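Local coordinates for endoglucanase A (Clostridium acetobutylicum, PDB 3IK2), which probably cleaves internal beta-1,4-glucosidic bonds in cellulose and related glucans, as a glycoside hydrolase family 44 endoglucanase with a TIM-like barrel, at residues Lys195-Val201 / Phe235-Trp241; Leu202-Thr206 / Asn258-Asn262; Leu348-Asn354 / Val379-Trp385. All coordinates share one frame; numbering follows the deposited sequence.

Interaction 1 of 3, residues Lys195-Val201 / Phe235-Trp241; sequences KTKCSEV and FNSSPDW. With ACT (acetate ion), chain J.
F235 reaches from the 235-241 loop to the first turn of the helix that begins at C198. Its CB lies 3.9 Å from C198 SG. With CG anti to the backbone N (chi1 -159°), the ring is carried toward the chain that leads into the helix. CD2 and CE2 pass by the carbonyl of T196, CE2 coming within 3.6 Å of T196 O. CE2 also touches T196 CG2. CZ ends against V201, 3.6 Å from V201 CB, and V201 CG1 makes an off-centre CH-pi contact with the ring. S238 OG lies at the ring's edge, in its plane.

D240 adds the polar half. Its carboxylate faces the first amides of the helix, just after the N-cap residue K197. C198 N donates to D240 OD1 at 2.7 Å, and S199 N donates to D240 OD2 at 3.0 Å. Both oxygens use their syn lone pairs, so two N-H groups fix the rotation of the carboxylate. The helix dipole probably favours its negative charge. From within the helix, E200 OE1 accepts a hydrogen bond from K197 N. S238 OG lies 3.0 Å from T196 O and 2.9 Å from D240 OD1, and its single proton can go to either.

At the exposed K195, the extended chain runs past P239 CD. A water links K195 NZ to N236 O.

The loop joins helix 229-234 to helix 241-245. F251 of helix 251-266 stacks on F235, and F251 and Y254 both touch C198, so the start of helix 198-215 is wedged between loop and helix.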
loop_
_atom_site.group_PDB
_atom_site.type_symbol
_atom_site.label_atom_id
_atom_site.label_comp_id
_atom_site.label_asym_id
_atom_site.label_seq_id
_atom_site.Cartn_x
_atom_site.Cartn_y
_atom_site.Cartn_z
ATOM N N LYS A 195 -17.717 -1.613 -19.674
ATOM C CA LYS A 195 -16.310 -1.937 -19.451
ATOM C C LYS A 195 -15.415 -0.705 -19.654
ATOM O O LYS A 195 -15.642 0.113 -20.538
ATOM C CB LYS A 195 -15.901 -3.122 -20.337
ATOM C CG LYS A 195 -16.384 -4.484 -19.758
ATOM C CD LYS A 195 -15.752 -5.682 -20.487
ATOM C CE LYS A 195 -15.671 -6.932 -19.571
ATOM N NZ LYS A 195 -15.103 -8.214 -20.214
ATOM N N THR A 196 -14.418 -0.551 -18.799
ATOM C CA THR A 196 -13.467 0.545 -18.915
ATOM C C THR A 196 -12.431 0.238 -20.001
ATOM O O THR A 196 -11.811 -0.804 -20.008
ATOM C CB THR A 196 -12.738 0.774 -17.578
ATOM O OG1 THR A 196 -13.697 0.752 -16.498
ATOM C CG2 THR A 196 -11.947 2.069 -17.611
ATOM N N LYS A 197 -12.245 1.164 -20.922
ATOM C CA LYS A 197 -11.286 0.964 -21.977
ATOM C C LYS A 197 -9.886 1.328 -21.491
ATOM O O LYS A 197 -9.717 2.145 -20.578
ATOM C CB LYS A 197 -11.656 1.808 -23.185
ATOM C CG LYS A 197 -12.843 1.293 -23.962
ATOM C CD LYS A 197 -13.107 2.274 -25.115
ATOM C CE LYS A 197 -14.118 1.755 -26.103
ATOM N NZ LYS A 197 -15.464 1.720 -25.475
ATOM N N CYS A 198 -8.891 0.673 -22.088
ATOM C CA CYS A 198 -7.495 1.027 -21.879
ATOM C C CYS A 198 -7.300 2.487 -22.235
ATOM O O CYS A 198 -6.706 3.237 -21.472
ATOM C CB CYS A 198 -6.569 0.138 -22.731
ATOM S SG CYS A 198 -6.698 -1.565 -22.295
ATOM N N SER A 199 -7.839 2.903 -23.374
ATOM C CA SER A 199 -7.735 4.321 -23.783
ATOM C C SER A 199 -8.469 5.280 -22.812
ATOM O O SER A 199 -8.000 6.406 -22.564
ATOM C CB SER A 199 -8.277 4.510 -25.200
ATOM O OG SER A 199 -9.681 4.353 -25.199
ATOM N N GLU A 200 -9.603 4.830 -22.273
ATOM C CA GLU A 200 -10.352 5.613 -21.299
ATOM C C GLU A 200 -9.553 5.838 -19.998
ATOM O O GLU A 200 -9.392 6.975 -19.544
ATOM C CB GLU A 200 -11.710 4.960 -21.008
ATOM C CG GLU A 200 -12.420 5.561 -19.783
ATOM C CD GLU A 200 -13.729 4.844 -19.415
ATOM O OE1 GLU A 200 -14.018 3.774 -19.988
ATOM O OE2 GLU A 200 -14.457 5.353 -18.538
ATOM N N VAL A 201 -9.033 4.756 -19.417
ATOM C CA VAL A 201 -8.229 4.879 -18.189
ATOM C C VAL A 201 -6.999 5.799 -18.359
ATOM O O VAL A 201 -6.707 6.636 -17.488
ATOM C CB VAL A 201 -7.822 3.504 -17.573
ATOM C CG1 VAL A 201 -6.728 2.837 -18.333
ATOM C CG2 VAL A 201 -7.382 3.684 -16.114
ATOM N N PHE A 235 -5.820 -5.423 -18.501
ATOM C CA PHE A 235 -6.811 -4.482 -17.935
ATOM C C PHE A 235 -8.183 -5.138 -17.752
ATOM O O PHE A 235 -9.230 -4.561 -18.103
ATOM C CB PHE A 235 -6.866 -3.177 -18.736
ATOM C CG PHE A 235 -7.460 -2.000 -17.967
ATOM C CD1 PHE A 235 -7.031 -1.696 -16.670
ATOM C CD2 PHE A 235 -8.446 -1.213 -18.544
ATOM C CE1 PHE A 235 -7.561 -0.592 -15.962
ATOM C CE2 PHE A 235 -9.002 -0.122 -17.839
ATOM C CZ PHE A 235 -8.565 0.178 -16.549
ATOM N N ASN A 236 -8.152 -6.355 -17.183
ATOM C CA ASN A 236 -9.351 -7.152 -16.868
ATOM C C ASN A 236 -10.198 -7.447 -18.135
ATOM O O ASN A 236 -11.394 -7.095 -18.214
ATOM C CB ASN A 236 -10.175 -6.430 -15.782
ATOM C CG ASN A 236 -11.194 -7.339 -15.097
ATOM O OD1 ASN A 236 -10.990 -8.541 -14.993
ATOM N ND2 ASN A 236 -12.281 -6.754 -14.600
ATOM N N SER A 237 -9.557 -8.070 -19.125
ATOM C CA SER A 237 -10.145 -8.327 -20.443
ATOM C C SER A 237 -10.836 -7.092 -21.037
ATOM O O SER A 237 -12.000 -7.120 -21.435
ATOM C CB SER A 237 -11.095 -9.525 -20.416
ATOM O OG SER A 237 -10.644 -10.487 -19.501
ATOM N N SER A 238 -10.090 -5.998 -21.087
ATOM C CA SER A 238 -10.594 -4.767 -21.651
ATOM C C SER A 238 -10.950 -4.978 -23.126
ATOM O O SER A 238 -10.176 -5.610 -23.860
ATOM C CB SER A 238 -9.547 -3.676 -21.478
ATOM O OG SER A 238 -10.076 -2.416 -21.825
ATOM N N PRO A 239 -12.135 -4.478 -23.565
ATOM C CA PRO A 239 -12.538 -4.661 -24.959
ATOM C C PRO A 239 -11.542 -4.091 -25.979
ATOM O O PRO A 239 -11.442 -4.639 -27.072
ATOM C CB PRO A 239 -13.904 -3.945 -25.040
ATOM C CG PRO A 239 -13.975 -3.077 -23.797
ATOM C CD PRO A 239 -13.173 -3.786 -22.774
ATOM N N ASP A 240 -10.816 -3.020 -25.642
ATOM C CA ASP A 240 -9.846 -2.456 -26.579
ATOM C C ASP A 240 -8.396 -2.971 -26.410
ATOM O O ASP A 240 -7.510 -2.543 -27.137
ATOM C CB ASP A 240 -9.880 -0.919 -26.555
ATOM C CG ASP A 240 -9.337 -0.326 -25.247
ATOM O OD1 ASP A 240 -9.501 -0.921 -24.193
ATOM O OD2 ASP A 240 -8.772 0.772 -25.270
ATOM N N TRP A 241 -8.165 -3.897 -25.474
ATOM C CA TRP A 241 -6.793 -4.345 -25.198
ATOM C C TRP A 241 -6.089 -4.951 -26.435
ATOM O O TRP A 241 -4.958 -4.576 -26.747
ATOM C CB TRP A 241 -6.701 -5.253 -23.964
ATOM C CG TRP A 241 -5.320 -5.799 -23.771
ATOM C CD1 TRP A 241 -4.943 -7.129 -23.806
ATOM C CD2 TRP A 241 -4.114 -5.047 -23.534
ATOM N NE1 TRP A 241 -3.587 -7.230 -23.598
ATOM C CE2 TRP A 241 -3.057 -5.979 -23.421
ATOM C CE3 TRP A 241 -3.824 -3.671 -23.415
ATOM C CZ2 TRP A 241 -1.726 -5.589 -23.198
ATOM C CZ3 TRP A 241 -2.507 -3.284 -23.207
ATOM C CH2 TRP A 241 -1.474 -4.250 -23.092
HETATM C C ACT J . -19.495 -2.907 -22.366
HETATM O O ACT J . -19.136 -2.941 -21.180
HETATM O OXT ACT J . -20.633 -3.388 -22.558
HETATM C CH3 ACT J . -18.625 -2.329 -23.451
HETATM O O HOH W 1 -13.895 -8.998 -17.888
HETATM O O HOH W 2 -11.853 -3.306 -18.559
HETATM O O HOH W 3 -8.640 2.251 -27.621
#

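Interaction 2 of 3, residues Leu202-Thr206 / Asn258-Asn262; sequences LDKDT and NMKKN
T206 OG1 and N262 OD1 meet at 2.8 Å. The same hydroxyl lies 2.7 Å from L202 O, one turn back in its own helix. Its one proton can go to either oxygen. T206 OG1 stands beside its backbone N, anti to the carbonyl carbon (chi1 -67°), which lets it sit between L202 O and N262. T206 CG2 also rests near the N262 side chain, the two crossing at about a right angle.

The tight part surrounds this point. L202 CD1 is pushed between two residues a turn apart, 3.4 Å from N258 CB and 3.4 Å from N262 OD1. Its other branch, CD2, lies against N258 CB and CG, the side chains again crossing at about a right angle. From the far helix M259 folds back, bent at chi2 and chi3, and brings SD to 3.5 Å from T206 OG1 and 3.9 Å from L202 CD1.

Helices 198-215 and 251-266 are outer helices of the beta/alpha barrel, one preceding strand 220-226 and one following it, with two short helices between. Their short segments cross at -47° with axes 10.7 Å apart. L202, T206, N258, M259 and N262 span the gap.

Elsewhere the contact is looser. On the buried side D205 CB approaches M259 SD only to 4.5 Å; the D205 carboxylate turns to Y255 OH instead. M259 also packs on L271, and T206 on L270. Toward solvent, L202, N258 and N262 are partly exposed, and N258 ND2 bonds back to Y254 O.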
loop_
_atom_site.group_PDB
_atom_site.type_symbol
_atom_site.label_atom_id
_atom_site.label_comp_id
_atom_site.label_asym_id
_atom_site.label_seq_id
_atom_site.Cartn_x
_atom_site.Cartn_y
_atom_site.Cartn_z
ATOM N N LEU A 202 -6.280 5.612 -19.466
ATOM C CA LEU A 202 -5.127 6.430 -19.812
ATOM C C LEU A 202 -5.522 7.922 -19.847
ATOM O O LEU A 202 -4.868 8.760 -19.246
ATOM C CB LEU A 202 -4.586 5.989 -21.184
ATOM C CG LEU A 202 -3.499 6.839 -21.842
ATOM C CD1 LEU A 202 -2.221 6.909 -20.965
ATOM C CD2 LEU A 202 -3.175 6.337 -23.263
ATOM N N ASP A 203 -6.613 8.212 -20.558
ATOM C CA ASP A 203 -7.099 9.580 -20.769
ATOM C C ASP A 203 -7.555 10.231 -19.464
ATOM O O ASP A 203 -7.170 11.362 -19.161
ATOM C CB ASP A 203 -8.237 9.570 -21.802
ATOM C CG ASP A 203 -8.970 10.892 -21.880
ATOM O OD1 ASP A 203 -10.195 10.908 -21.646
ATOM O OD2 ASP A 203 -8.328 11.924 -22.171
ATOM N N LYS A 204 -8.351 9.503 -18.692
ATOM C CA LYS A 204 -8.836 10.007 -17.404
ATOM C C LYS A 204 -7.718 10.176 -16.391
ATOM O O LYS A 204 -7.638 11.196 -15.717
ATOM C CB LYS A 204 -9.920 9.087 -16.855
ATOM C CG LYS A 204 -11.312 9.446 -17.366
ATOM C CD LYS A 204 -12.300 8.369 -16.991
ATOM C CE LYS A 204 -13.736 8.833 -17.262
ATOM N NZ LYS A 204 -14.701 7.807 -16.797
ATOM N N ASP A 205 -6.827 9.190 -16.303
ATOM C CA ASP A 205 -5.642 9.335 -15.472
ATOM C C ASP A 205 -4.818 10.527 -15.893
ATOM O O ASP A 205 -4.266 11.232 -15.049
ATOM C CB ASP A 205 -4.781 8.066 -15.492
ATOM C CG ASP A 205 -5.289 7.025 -14.549
ATOM O OD1 ASP A 205 -6.469 7.136 -14.141
ATOM O OD2 ASP A 205 -4.530 6.093 -14.227
ATOM N N THR A 206 -4.721 10.762 -17.195
ATOM C CA THR A 206 -3.855 11.822 -17.683
ATOM C C THR A 206 -4.433 13.203 -17.338
ATOM O O THR A 206 -3.734 14.053 -16.830
ATOM C CB THR A 206 -3.572 11.673 -19.223
ATOM O OG1 THR A 206 -2.792 10.485 -19.454
ATOM C CG2 THR A 206 -2.804 12.862 -19.726
ATOM N N ASN A 258 2.596 5.077 -22.154
ATOM C CA ASN A 258 1.714 6.174 -22.565
ATOM C C ASN A 258 1.683 7.358 -21.590
ATOM O O ASN A 258 1.566 8.515 -22.008
ATOM C CB ASN A 258 0.328 5.632 -22.898
ATOM C CG ASN A 258 0.273 5.038 -24.323
ATOM O OD1 ASN A 258 0.153 5.780 -25.302
ATOM N ND2 ASN A 258 0.356 3.708 -24.431
ATOM N N MET A 259 1.851 7.070 -20.302
ATOM C CA MET A 259 1.965 8.126 -19.310
ATOM C C MET A 259 3.275 8.874 -19.488
ATOM O O MET A 259 3.342 10.054 -19.251
ATOM C CB MET A 259 1.871 7.566 -17.879
ATOM C CG MET A 259 0.480 7.075 -17.512
ATOM S SD MET A 259 -0.825 8.306 -17.622
ATOM C CE MET A 259 -0.332 9.595 -16.451
ATOM N N LYS A 260 4.317 8.151 -19.867
ATOM C CA LYS A 260 5.578 8.754 -20.210
ATOM C C LYS A 260 5.389 9.683 -21.417
ATOM O O LYS A 260 5.733 10.854 -21.353
ATOM C CB LYS A 260 6.583 7.639 -20.515
ATOM C CG LYS A 260 8.031 7.992 -20.265
ATOM C CD LYS A 260 8.687 8.520 -21.485
ATOM C CE LYS A 260 10.099 8.984 -21.183
ATOM N NZ LYS A 260 10.697 9.502 -22.443
ATOM N N LYS A 261 4.822 9.148 -22.502
ATOM C CA LYS A 261 4.537 9.923 -23.727
ATOM C C LYS A 261 3.659 11.159 -23.419
ATOM O O LYS A 261 3.961 12.271 -23.870
ATOM C CB LYS A 261 3.915 8.994 -24.791
ATOM C CG LYS A 261 3.249 9.665 -26.012
ATOM C CD LYS A 261 2.723 8.581 -27.009
ATOM C CE LYS A 261 1.933 9.117 -28.223
ATOM N NZ LYS A 261 0.479 9.427 -27.981
ATOM N N ASN A 262 2.610 10.952 -22.616
ATOM C CA ASN A 262 1.712 12.025 -22.167
ATOM C C ASN A 262 2.396 13.048 -21.271
ATOM O O ASN A 262 2.146 14.245 -21.388
ATOM C CB ASN A 262 0.477 11.468 -21.434
ATOM C CG ASN A 262 -0.490 10.724 -22.359
ATOM O OD1 ASN A 262 -1.478 10.124 -21.886
ATOM N ND2 ASN A 262 -0.209 10.732 -23.659
#

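Interaction 3 of 3, residues Leu348-Asn354 / Val379-Trp385; sequences LSFSEYN and VYFATYW
E352 and W385 lie side by side and point the same way. The carboxylate carbon E352 CD is 3.6 Å from W385 CE3, with carboxylate and ring planes 29° apart. E352 OE1 lies above one face of the indole, toward its rim. Next to them, Y384 CA packs over one face of the Y353 ring at 3.9 Å from its centroid.

Strands 347-353 and 379-384, parallel neighbours in the barrel, hold these groups. Helix 361-376 joins them in a beta-alpha-beta unit. F350 N donates to F381 O, and T383 N to F350 O. Further on, W385 N donates to Y353 O. At the corner around S351, T383 OG1 donates to S351 O at 2.8 Å, from above the carbonyl plane. N354 ND2 reaches W385 O at 2.8 Å.

A second shell fixes the polar ends. R36 makes a salt bridge with E352 OE2, and Y279 bonds OE1. D275 takes the hydroxyls of S349 and S351.

The buried E352 carboxylate is thus held by a cation, a hydroxyl and an indole flank, at the C-terminal end of barrel strands, where TIM-barrel glycosidases carry their active sites.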
loop_
_atom_site.group_PDB
_atom_site.type_symbol
_atom_site.label_atom_id
_atom_site.label_comp_id
_atom_site.label_asym_id
_atom_site.label_seq_id
_atom_site.Cartn_x
_atom_site.Cartn_y
_atom_site.Cartn_z
ATOM N N LEU A 348 7.023 2.938 -7.207
ATOM C CA LEU A 348 6.104 1.812 -7.091
ATOM C C LEU A 348 5.364 1.926 -5.786
ATOM O O LEU A 348 5.981 2.068 -4.735
ATOM C CB LEU A 348 6.860 0.459 -7.136
ATOM C CG LEU A 348 6.053 -0.834 -6.987
ATOM C CD1 LEU A 348 4.886 -0.875 -8.005
ATOM C CD2 LEU A 348 7.016 -2.049 -7.141
ATOM N N SER A 349 4.045 1.824 -5.865
ATOM C CA SER A 349 3.179 1.884 -4.679
ATOM C C SER A 349 2.267 0.658 -4.593
ATOM O O SER A 349 1.812 0.135 -5.629
ATOM C CB SER A 349 2.366 3.172 -4.705
ATOM O OG SER A 349 1.288 3.139 -3.791
ATOM N N PHE A 350 2.056 0.166 -3.363
ATOM C CA PHE A 350 0.979 -0.811 -3.071
ATOM C C PHE A 350 -0.015 -0.207 -2.087
ATOM O O PHE A 350 0.138 -0.332 -0.868
ATOM C CB PHE A 350 1.522 -2.141 -2.531
ATOM C CG PHE A 350 2.335 -2.936 -3.555
ATOM C CD1 PHE A 350 3.730 -2.846 -3.586
ATOM C CD2 PHE A 350 1.698 -3.763 -4.491
ATOM C CE1 PHE A 350 4.477 -3.557 -4.545
ATOM C CE2 PHE A 350 2.440 -4.480 -5.443
ATOM C CZ PHE A 350 3.832 -4.370 -5.475
ATOM N N SER A 351 -1.030 0.468 -2.624
ATOM C CA SER A 351 -1.998 1.185 -1.792
ATOM C C SER A 351 -3.089 0.316 -1.172
ATOM O O SER A 351 -3.837 0.792 -0.328
ATOM C CB SER A 351 -2.609 2.356 -2.555
ATOM O OG SER A 351 -3.315 1.874 -3.667
ATOM N N GLU A 352 -3.210 -0.927 -1.612
ATOM C CA GLU A 352 -3.930 -1.961 -0.864
ATOM C C GLU A 352 -3.225 -3.315 -0.967
ATOM O O GLU A 352 -2.720 -3.677 -2.029
ATOM C CB GLU A 352 -5.367 -2.113 -1.338
ATOM C CG GLU A 352 -6.276 -0.935 -1.018
ATOM C CD GLU A 352 -7.673 -1.118 -1.585
ATOM O OE1 GLU A 352 -8.133 -2.289 -1.631
ATOM O OE2 GLU A 352 -8.307 -0.094 -1.962
ATOM N N TYR A 353 -3.198 -4.036 0.152
ATOM C CA TYR A 353 -2.653 -5.394 0.239
ATOM C C TYR A 353 -3.121 -5.912 1.603
ATOM O O TYR A 353 -3.440 -5.140 2.503
ATOM C CB TYR A 353 -1.104 -5.428 0.121
ATOM C CG TYR A 353 -0.417 -4.822 1.337
ATOM C CD1 TYR A 353 -0.066 -5.626 2.444
ATOM C CD2 TYR A 353 -0.131 -3.445 1.398
ATOM C CE1 TYR A 353 0.532 -5.073 3.579
ATOM C CE2 TYR A 353 0.487 -2.884 2.549
ATOM C CZ TYR A 353 0.796 -3.712 3.632
ATOM O OH TYR A 353 1.389 -3.176 4.749
ATOM N N ASN A 354 -3.146 -7.218 1.757
ATOM C CA ASN A 354 -3.498 -7.860 3.022
ATOM C C ASN A 354 -3.158 -9.329 2.791
ATOM O O ASN A 354 -3.489 -9.875 1.732
ATOM C CB ASN A 354 -4.994 -7.652 3.327
ATOM C CG ASN A 354 -5.451 -8.316 4.617
ATOM O OD1 ASN A 354 -5.583 -9.526 4.687
ATOM N ND2 ASN A 354 -5.751 -7.519 5.619
ATOM N N VAL A 379 10.047 -0.232 -2.918
ATOM C CA VAL A 379 8.648 0.286 -2.843
ATOM C C VAL A 379 8.646 1.642 -2.127
ATOM O O VAL A 379 9.232 1.791 -1.051
ATOM C CB VAL A 379 7.725 -0.744 -2.147
ATOM C CG1 VAL A 379 6.340 -0.217 -1.905
ATOM C CG2 VAL A 379 7.666 -2.034 -3.001
ATOM N N TYR A 380 7.996 2.631 -2.735
ATOM C CA TYR A 380 7.946 3.979 -2.200
ATOM C C TYR A 380 6.841 4.171 -1.148
ATOM O O TYR A 380 6.981 4.962 -0.221
ATOM C CB TYR A 380 7.726 4.967 -3.351
ATOM C CG TYR A 380 7.687 6.442 -2.957
ATOM C CD1 TYR A 380 8.859 7.151 -2.743
ATOM C CD2 TYR A 380 6.460 7.141 -2.852
ATOM C CE1 TYR A 380 8.838 8.531 -2.396
ATOM C CE2 TYR A 380 6.416 8.525 -2.515
ATOM C CZ TYR A 380 7.623 9.204 -2.286
ATOM O OH TYR A 380 7.644 10.557 -1.947
ATOM N N PHE A 381 5.738 3.459 -1.317
ATOM C CA PHE A 381 4.520 3.706 -0.541
ATOM C C PHE A 381 3.740 2.393 -0.436
ATOM O O PHE A 381 3.614 1.640 -1.415
ATOM C CB PHE A 381 3.685 4.797 -1.239
ATOM C CG PHE A 381 2.451 5.254 -0.455
ATOM C CD1 PHE A 381 2.501 6.406 0.337
ATOM C CD2 PHE A 381 1.239 4.553 -0.549
ATOM C CE1 PHE A 381 1.352 6.844 1.061
ATOM C CE2 PHE A 381 0.100 4.973 0.169
ATOM C CZ PHE A 381 0.161 6.117 0.982
ATOM N N ALA A 382 3.220 2.103 0.746
ATOM C CA ALA A 382 2.318 0.972 0.880
ATOM C C ALA A 382 1.343 1.234 2.028
ATOM O O ALA A 382 1.735 1.767 3.055
ATOM C CB ALA A 382 3.105 -0.317 1.120
ATOM N N THR A 383 0.089 0.876 1.809
ATOM C CA THR A 383 -0.967 1.021 2.778
ATOM C C THR A 383 -1.758 -0.312 2.860
ATOM O O THR A 383 -2.348 -0.799 1.882
ATOM C CB THR A 383 -1.873 2.280 2.535
ATOM O OG1 THR A 383 -2.133 2.468 1.144
ATOM C CG2 THR A 383 -1.210 3.552 3.050
ATOM N N TYR A 384 -1.677 -0.924 4.035
ATOM C CA TYR A 384 -2.420 -2.103 4.386
ATOM C C TYR A 384 -3.918 -1.776 4.337
ATOM O O TYR A 384 -4.313 -0.638 4.613
ATOM C CB TYR A 384 -1.987 -2.457 5.809
ATOM C CG TYR A 384 -2.847 -3.449 6.542
ATOM C CD1 TYR A 384 -2.613 -4.820 6.408
ATOM C CD2 TYR A 384 -3.855 -3.019 7.398
ATOM C CE1 TYR A 384 -3.375 -5.726 7.071
ATOM C CE2 TYR A 384 -4.629 -3.933 8.085
ATOM C CZ TYR A 384 -4.373 -5.292 7.917
ATOM O OH TYR A 384 -5.118 -6.240 8.589
ATOM N N TRP A 385 -4.724 -2.777 3.956
ATOM C CA TRP A 385 -6.179 -2.714 3.934
ATOM C C TRP A 385 -6.726 -3.808 4.873
ATOM O O TRP A 385 -6.423 -4.990 4.694
ATOM C CB TRP A 385 -6.776 -2.892 2.515
ATOM C CG TRP A 385 -8.266 -2.671 2.524
ATOM C CD1 TRP A 385 -9.232 -3.593 2.868
ATOM C CD2 TRP A 385 -8.980 -1.443 2.205
ATOM N NE1 TRP A 385 -10.488 -3.008 2.799
ATOM C CE2 TRP A 385 -10.361 -1.699 2.391
ATOM C CE3 TRP A 385 -8.585 -0.165 1.763
ATOM C CZ2 TRP A 385 -11.346 -0.716 2.181
ATOM C CZ3 TRP A 385 -9.573 0.820 1.549
ATOM C CH2 TRP A 385 -10.931 0.531 1.757
#

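How the interactions relate
All three contacts belong to the TIM-like barrel. Interactions 1 and 2 share helix 198-215: its start is used first and the next turn second. Their centres are 14 Å apart, and their segments alternate along the chain, because 235-241 falls between 202-206 and 258-262. Together they tie helix 198-215 to the loop before helix 241-245 and to helix 251-266, in the outer layer. Interaction 3 comes later in the chain and joins the last two barrel strands, close to the centre of the chain. Its centre is 24 Å from interaction 1 and 22 Å from interaction 2, with no touch. Two contacts thus bind the helical shell, and the third joins two neighbouring strands of the barrel wall.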